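REP-associated tyrosine transposase (Escherichia coli, PDB 4ER8) binds the hairpins of repeated extragenic palindrome (REP) sequences and catalyses cleavage and recombination of the mosaic elements built from them. Local coordinates at residues Tyr4-Ile9 with Phe98-Ile103; Gly11-Phe16 with His61-Leu66. One frame throughout, in Å; residues are numbered along the deposited sequence.

Interaction 1 of 2, residues Tyr4-Ile9 with Phe98-Ile103; sequences YRRYYI and FWEHAI. With nucleotides of chain B.
Arg-6 lays its guanidinium flat on the Phe-98 ring, CZ 3.8 Å from the ring centroid and the two planes 24° apart, a stacked cation-pi pair in which NH2 sits over the centre of the ring. In its own plane the same group grips one oxygen end-on, Arg-6 NH2 at 2.7 Å and NH1 at 2.9 Å from Phe-98 O, and Tyr-4 CE1 lies over its opposite face. A bend at chi2 (-45°) turns the arginine back toward the strand, while its NE makes a salt bridge to a DNA phosphate. Further along, Glu-100 has CG anti to its backbone N (chi1 164°) and a kink at chi2, which presents the carboxylate to DG1 of chain B: OE1 accepts from N1 at 2.8 Å and OE2, like Arg-5 O, from N2. From above the carboxylate plane, Tyr-7 N donates to Glu-100 OE2 at 3.0 Å. Ala-102 CB sits 3.7 Å from the centroid of the Tyr-7 ring, a CH-pi contact, and Ala-102 N donates to O6 of DG1. Both Glu-100 oxygens thus accept N-H groups, consistent with an ionised carboxylate, and the combined partners of N1, N2 and O6 are consistent with selection for guanine.

Interaction 2 of 2, residues Gly11-Phe16 with His61-Leu66; sequences GGTWFF and HCIWTL. With NI (nickel (II) ion), chain C.
Strands 13-16 and 61-65 pair antiparallel at the centre of the HUH nuclease sheet, Trp-14 facing Trp-64 and Phe-16 facing Cys-62 as hydrogen-bonded pairs. On the face carrying Phe-16 and Trp-64, the phenyl ring drives its edge at the indole: Phe-16 CE1 stands 3.6 Å from Trp-64 CE3, over the face of the six-membered ring but toward its rim, with the planes at 56°. Cys-62 SG sits beside the edge of the same phenyl, and Trp-77 of helix 73-87 packs on both aromatic rings. Near the strand end, Trp-14 CZ3 butts against the branch point of Leu-66, 3.5 Å from CG. On the other face, Ile-63 fits between Thr-13 and Phe-15: its CG2 meets Thr-13 CG2 at 3.7 Å, and its CG1 touches the edge of the phenyl at CD1. Phe-15 extends away from its own backbone N (chi1 171°), which carries the ring alongside His-61, rim to rim, its CZ 3.8 Å from ND1. An alanine in place of Phe-15 is likely to open a gap beside Ile-63 and the His-61 imidazole and to deprive that metal ligand of its flanking ring. Thr-17 OG1 is hydrogen-bonded to His-61 ND1, while NE2 binds nickel at 2.0 Å.

Overall arrangement
Interactions 1 and 2 both reach the same antiparallel sheet, their centres about 9 Å apart, and strand 13-19 joins them: it pairs with strand 59-65 in interaction 2 and, on its other side, with edge strand 99-102 of interaction 1. His-101 O lies 2.8 Å from Phe-15 N, a probable backbone hydrogen bond. Trp-14 forms a second bridge, its NE1 2.9 Å from Tyr-7 O and its CD1 packed against Glu-100 OE1 at 3.5 Å, behind the guanine-reading carboxylate. Interaction 1 contacts the bound DNA, whereas interaction 2 carries His-61 to the nickel site it shares with His-59, Asn-119, His-123 and Glu-161. The Trp-99 side chain, with DT2 of chain B lying over one face of its ring, is about 10 Å from the nickel.

Interaction 1 of 2, residues Tyr4-Ile9 with Phe98-Ile103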
# COMPACT_ATOMS: atom_id res chain seq x y z
N TYR A 4 9.44 -17.47 0.49
CA TYR A 4 9.89 -16.41 -0.40
C TYR A 4 11.20 -15.79 0.10
O TYR A 4 11.55 -15.88 1.29
CB TYR A 4 8.83 -15.33 -0.60
CG TYR A 4 8.31 -14.72 0.69
CD1 TYR A 4 9.08 -13.80 1.39
CD2 TYR A 4 7.04 -15.05 1.21
CE1 TYR A 4 8.63 -13.24 2.54
CE2 TYR A 4 6.59 -14.48 2.36
CZ TYR A 4 7.39 -13.59 3.02
OH TYR A 4 6.98 -12.99 4.19
N ARG A 5 11.93 -15.17 -0.83
CA ARG A 5 13.13 -14.46 -0.49
C ARG A 5 12.98 -13.00 -0.91
O ARG A 5 12.66 -12.73 -2.06
CB ARG A 5 14.32 -15.11 -1.17
CG ARG A 5 15.52 -14.20 -1.25
CD ARG A 5 16.57 -14.77 -2.19
NE ARG A 5 17.77 -14.02 -1.97
CZ ARG A 5 18.81 -13.95 -2.79
NH1 ARG A 5 18.81 -14.60 -3.96
NH2 ARG A 5 19.84 -13.18 -2.45
N ARG A 6 13.24 -12.06 0.00
CA ARG A 6 13.07 -10.66 -0.32
C ARG A 6 13.93 -10.32 -1.53
O ARG A 6 15.07 -10.77 -1.67
CB ARG A 6 13.36 -9.77 0.86
CG ARG A 6 12.36 -9.90 2.02
CD ARG A 6 10.90 -9.92 1.58
NE ARG A 6 9.97 -9.58 2.65
CZ ARG A 6 8.63 -9.65 2.56
NH1 ARG A 6 8.04 -10.11 1.48
NH2 ARG A 6 7.88 -9.28 3.58
N TYR A 7 13.37 -9.57 -2.45
CA TYR A 7 14.13 -9.25 -3.62
C TYR A 7 14.73 -7.85 -3.37
O TYR A 7 14.04 -6.83 -3.47
CB TYR A 7 13.17 -9.35 -4.79
CG TYR A 7 13.61 -9.15 -6.22
CD1 TYR A 7 14.33 -8.01 -6.61
CD2 TYR A 7 13.15 -10.02 -7.21
CE1 TYR A 7 14.63 -7.78 -7.97
CE2 TYR A 7 13.44 -9.82 -8.56
CZ TYR A 7 14.18 -8.70 -8.95
OH TYR A 7 14.46 -8.49 -10.30
N TYR A 8 16.00 -7.83 -2.99
CA TYR A 8 16.66 -6.57 -2.62
C TYR A 8 17.47 -6.00 -3.76
O TYR A 8 18.33 -6.67 -4.32
CB TYR A 8 17.59 -6.74 -1.41
CG TYR A 8 16.92 -6.98 -0.08
CD1 TYR A 8 17.10 -8.18 0.61
CD2 TYR A 8 16.11 -6.03 0.49
CE1 TYR A 8 16.52 -8.38 1.84
CE2 TYR A 8 15.50 -6.24 1.73
CZ TYR A 8 15.70 -7.41 2.38
OH TYR A 8 15.12 -7.62 3.62
N ILE A 9 17.17 -4.76 -4.12
CA ILE A 9 17.95 -4.12 -5.17
C ILE A 9 18.00 -2.66 -4.83
O ILE A 9 16.98 -2.06 -4.55
CB ILE A 9 17.42 -4.41 -6.61
CG1 ILE A 9 18.42 -3.89 -7.67
CG2 ILE A 9 16.08 -3.78 -6.84
CD1 ILE A 9 18.28 -4.51 -9.11
N PHE A 98 4.61 -9.11 5.10
CA PHE A 98 3.91 -8.41 4.01
C PHE A 98 4.33 -8.99 2.65
O PHE A 98 5.39 -9.63 2.53
CB PHE A 98 4.26 -6.92 4.03
CG PHE A 98 5.74 -6.65 3.95
CD1 PHE A 98 6.36 -6.49 2.70
CD2 PHE A 98 6.52 -6.53 5.11
CE1 PHE A 98 7.74 -6.26 2.61
CE2 PHE A 98 7.90 -6.26 5.02
CZ PHE A 98 8.52 -6.16 3.76
N TRP A 99 3.51 -8.74 1.62
CA TRP A 99 3.79 -9.18 0.28
C TRP A 99 4.62 -8.14 -0.43
O TRP A 99 4.32 -6.96 -0.36
CB TRP A 99 2.47 -9.44 -0.46
CG TRP A 99 2.63 -9.67 -1.94
CD1 TRP A 99 2.53 -8.74 -2.95
CD2 TRP A 99 2.90 -10.92 -2.58
NE1 TRP A 99 2.73 -9.33 -4.17
CE2 TRP A 99 2.98 -10.67 -3.97
CE3 TRP A 99 3.08 -12.23 -2.10
CZ2 TRP A 99 3.23 -11.69 -4.90
CZ3 TRP A 99 3.36 -13.24 -3.03
CH2 TRP A 99 3.42 -12.97 -4.41
N GLU A 100 5.66 -8.59 -1.15
CA GLU A 100 6.60 -7.71 -1.87
C GLU A 100 6.78 -8.18 -3.28
O GLU A 100 7.03 -9.39 -3.54
CB GLU A 100 7.97 -7.71 -1.23
CG GLU A 100 9.14 -7.13 -2.15
CD GLU A 100 9.85 -8.20 -2.99
OE1 GLU A 100 9.85 -8.15 -4.25
OE2 GLU A 100 10.39 -9.13 -2.36
N HIS A 101 6.71 -7.25 -4.22
CA HIS A 101 7.01 -7.58 -5.59
C HIS A 101 7.75 -6.45 -6.28
O HIS A 101 7.30 -5.28 -6.30
CB HIS A 101 5.74 -7.97 -6.36
CG HIS A 101 5.92 -7.95 -7.85
ND1 HIS A 101 6.47 -9.01 -8.55
CD2 HIS A 101 5.65 -6.98 -8.76
CE1 HIS A 101 6.52 -8.70 -9.83
NE2 HIS A 101 6.02 -7.48 -9.99
N ALA A 102 8.88 -6.83 -6.86
CA ALA A 102 9.78 -5.90 -7.52
C ALA A 102 9.27 -5.54 -8.91
O ALA A 102 9.06 -6.45 -9.76
CB ALA A 102 11.11 -6.52 -7.63
N ILE A 103 9.11 -4.22 -9.16
CA ILE A 103 8.73 -3.74 -10.49
C ILE A 103 9.92 -3.38 -11.38
O ILE A 103 10.60 -2.39 -11.15
CB ILE A 103 7.83 -2.55 -10.40
CG1 ILE A 103 6.50 -2.99 -9.82
CG2 ILE A 103 7.62 -1.95 -11.78
CD1 ILE A 103 5.77 -1.92 -9.20
O5' DG B 1 9.95 -16.08 -11.06
C5' DG B 1 10.33 -17.29 -10.36
C4' DG B 1 10.50 -17.12 -8.86
O4' DG B 1 11.26 -15.88 -8.55
C3' DG B 1 9.18 -16.96 -8.11
O3' DG B 1 8.52 -18.19 -7.96
C2' DG B 1 9.74 -16.39 -6.80
C1' DG B 1 10.83 -15.42 -7.29
N9 DG B 1 10.39 -14.09 -7.60
C8 DG B 1 10.06 -13.65 -8.87
N7 DG B 1 9.69 -12.37 -8.87
C5 DG B 1 9.82 -11.93 -7.55
C6 DG B 1 9.60 -10.65 -6.99
O6 DG B 1 9.22 -9.63 -7.61
N1 DG B 1 9.85 -10.60 -5.60
C2 DG B 1 10.26 -11.71 -4.90
N2 DG B 1 10.43 -11.52 -3.59
N3 DG B 1 10.48 -12.93 -5.42
C4 DG B 1 10.24 -12.98 -6.75
P DT B 2 7.03 -18.33 -7.34
OP1 DT B 2 6.68 -19.78 -7.25
OP2 DT B 2 6.09 -17.42 -8.04
O5' DT B 2 7.20 -17.83 -5.84
C5' DT B 2 7.64 -18.67 -4.81
C4' DT B 2 7.54 -17.81 -3.55
O4' DT B 2 7.93 -16.46 -3.94
C3' DT B 2 6.14 -17.69 -2.95
O3' DT B 2 6.29 -17.52 -1.59
C2' DT B 2 5.69 -16.34 -3.49
C1' DT B 2 6.98 -15.53 -3.51
N1 DT B 2 6.91 -14.31 -4.37
C2 DT B 2 7.08 -13.05 -3.80
O2 DT B 2 7.32 -12.85 -2.64
N3 DT B 2 6.97 -11.98 -4.65
C4 DT B 2 6.68 -12.00 -6.00
O4 DT B 2 6.58 -10.95 -6.67
C5 DT B 2 6.50 -13.33 -6.56
C7 DT B 2 6.20 -13.47 -8.05
C6 DT B 2 6.62 -14.40 -5.72
P DA B 3 5.58 -18.48 -0.55
OP1 DA B 3 6.31 -18.39 0.72
OP2 DA B 3 5.62 -19.82 -1.16
O5' DA B 3 4.07 -17.98 -0.60
C5' DA B 3 3.68 -16.70 -0.16
C4' DA B 3 3.66 -16.68 1.38
O4' DA B 3 3.33 -15.35 1.85
C3' DA B 3 2.70 -17.61 2.07
O3' DA B 3 3.26 -17.89 3.30
C2' DA B 3 1.47 -16.72 2.24
C1' DA B 3 2.14 -15.38 2.58
N9 DA B 3 1.49 -14.12 2.19
C8 DA B 3 0.75 -13.85 1.08
N7 DA B 3 0.34 -12.60 1.02
C5 DA B 3 0.84 -12.02 2.18
C6 DA B 3 0.76 -10.72 2.71
N6 DA B 3 0.10 -9.66 2.14
N1 DA B 3 1.42 -10.51 3.87
C2 DA B 3 2.07 -11.52 4.43
N3 DA B 3 2.19 -12.78 4.03
C4 DA B 3 1.56 -12.95 2.89

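Interaction 2 of 2, residues Gly11-Phe16 with His61-Leu66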
# COMPACT_ATOMS: atom_id res chain seq x y z
N GLY A 11 18.00 1.25 -4.98
CA GLY A 11 17.26 2.20 -5.79
C GLY A 11 15.92 1.69 -6.33
O GLY A 11 15.20 2.40 -7.03
N GLY A 12 15.57 0.46 -5.95
CA GLY A 12 14.47 -0.27 -6.56
C GLY A 12 13.08 0.25 -6.28
O GLY A 12 12.88 1.06 -5.37
N THR A 13 12.13 -0.25 -7.06
CA THR A 13 10.76 0.11 -6.91
C THR A 13 10.02 -1.18 -6.62
O THR A 13 10.34 -2.21 -7.21
CB THR A 13 10.26 0.78 -8.21
OG1 THR A 13 10.89 2.08 -8.32
CG2 THR A 13 8.74 0.97 -8.18
N TRP A 14 9.05 -1.14 -5.71
CA TRP A 14 8.30 -2.33 -5.37
C TRP A 14 6.84 -2.03 -5.04
O TRP A 14 6.46 -0.88 -4.72
CB TRP A 14 8.87 -3.00 -4.12
CG TRP A 14 10.29 -3.50 -4.12
CD1 TRP A 14 10.72 -4.79 -4.32
CD2 TRP A 14 11.46 -2.74 -3.81
NE1 TRP A 14 12.08 -4.87 -4.16
CE2 TRP A 14 12.56 -3.62 -3.86
CE3 TRP A 14 11.69 -1.41 -3.50
CZ2 TRP A 14 13.85 -3.20 -3.65
CZ3 TRP A 14 12.94 -1.00 -3.27
CH2 TRP A 14 14.03 -1.89 -3.34
N PHE A 15 6.05 -3.11 -5.08
CA PHE A 15 4.63 -3.10 -4.76
C PHE A 15 4.49 -3.93 -3.50
O PHE A 15 5.16 -4.98 -3.39
CB PHE A 15 3.89 -3.80 -5.88
CG PHE A 15 2.42 -4.06 -5.56
CD1 PHE A 15 1.49 -3.10 -5.78
CD2 PHE A 15 2.01 -5.27 -5.02
CE1 PHE A 15 0.14 -3.33 -5.47
CE2 PHE A 15 0.71 -5.51 -4.73
CZ PHE A 15 -0.24 -4.55 -4.98
N PHE A 16 3.61 -3.51 -2.58
CA PHE A 16 3.47 -4.19 -1.30
C PHE A 16 2.02 -4.27 -0.92
O PHE A 16 1.22 -3.48 -1.38
CB PHE A 16 4.19 -3.45 -0.17
CG PHE A 16 5.65 -3.20 -0.38
CD1 PHE A 16 6.10 -1.97 -0.75
CD2 PHE A 16 6.57 -4.17 -0.18
CE1 PHE A 16 7.46 -1.68 -0.88
CE2 PHE A 16 7.96 -3.91 -0.33
CZ PHE A 16 8.39 -2.66 -0.68
N HIS A 61 -2.39 -1.49 -0.07
CA HIS A 61 -1.44 -1.83 -1.10
C HIS A 61 -0.68 -0.59 -1.44
O HIS A 61 -1.27 0.50 -1.44
CB HIS A 61 -2.18 -2.23 -2.35
CG HIS A 61 -3.13 -3.36 -2.16
ND1 HIS A 61 -2.73 -4.67 -2.11
CD2 HIS A 61 -4.48 -3.37 -2.04
CE1 HIS A 61 -3.78 -5.45 -1.94
NE2 HIS A 61 -4.86 -4.69 -1.91
N CYS A 62 0.59 -0.70 -1.77
CA CYS A 62 1.29 0.52 -2.20
C CYS A 62 2.55 0.27 -3.05
O CYS A 62 3.02 -0.85 -3.17
CB CYS A 62 1.61 1.35 -0.97
SG CYS A 62 2.83 0.55 0.03
N ILE A 63 3.07 1.33 -3.66
CA ILE A 63 4.34 1.28 -4.42
C ILE A 63 5.38 2.30 -3.94
O ILE A 63 5.07 3.49 -3.83
CB ILE A 63 4.10 1.53 -5.90
CG1 ILE A 63 3.14 0.48 -6.46
CG2 ILE A 63 5.41 1.44 -6.62
CD1 ILE A 63 2.52 0.85 -7.84
N TRP A 64 6.59 1.82 -3.64
CA TRP A 64 7.69 2.71 -3.19
C TRP A 64 8.89 2.66 -4.10
O TRP A 64 9.13 1.66 -4.79
CB TRP A 64 8.28 2.31 -1.83
CG TRP A 64 7.37 2.24 -0.68
CD1 TRP A 64 6.12 2.76 -0.60
CD2 TRP A 64 7.66 1.67 0.60
NE1 TRP A 64 5.58 2.49 0.64
CE2 TRP A 64 6.52 1.84 1.40
CE3 TRP A 64 8.77 1.03 1.14
CZ2 TRP A 64 6.45 1.37 2.73
CZ3 TRP A 64 8.70 0.55 2.47
CH2 TRP A 64 7.55 0.72 3.24
N THR A 65 9.67 3.72 -4.07
CA THR A 65 10.93 3.74 -4.79
C THR A 65 11.91 4.26 -3.78
O THR A 65 11.70 5.33 -3.19
CB THR A 65 10.89 4.70 -5.98
OG1 THR A 65 10.01 4.19 -6.98
CG2 THR A 65 12.31 4.90 -6.57
N LEU A 66 12.98 3.52 -3.57
CA LEU A 66 13.91 3.88 -2.53
C LEU A 66 15.09 4.66 -3.12
O LEU A 66 15.45 4.46 -4.29
CB LEU A 66 14.39 2.63 -1.76
CG LEU A 66 13.42 1.70 -1.02
CD1 LEU A 66 14.18 0.82 -0.06
CD2 LEU A 66 12.35 2.41 -0.26
NI NI C . -6.79 -5.20 -1.88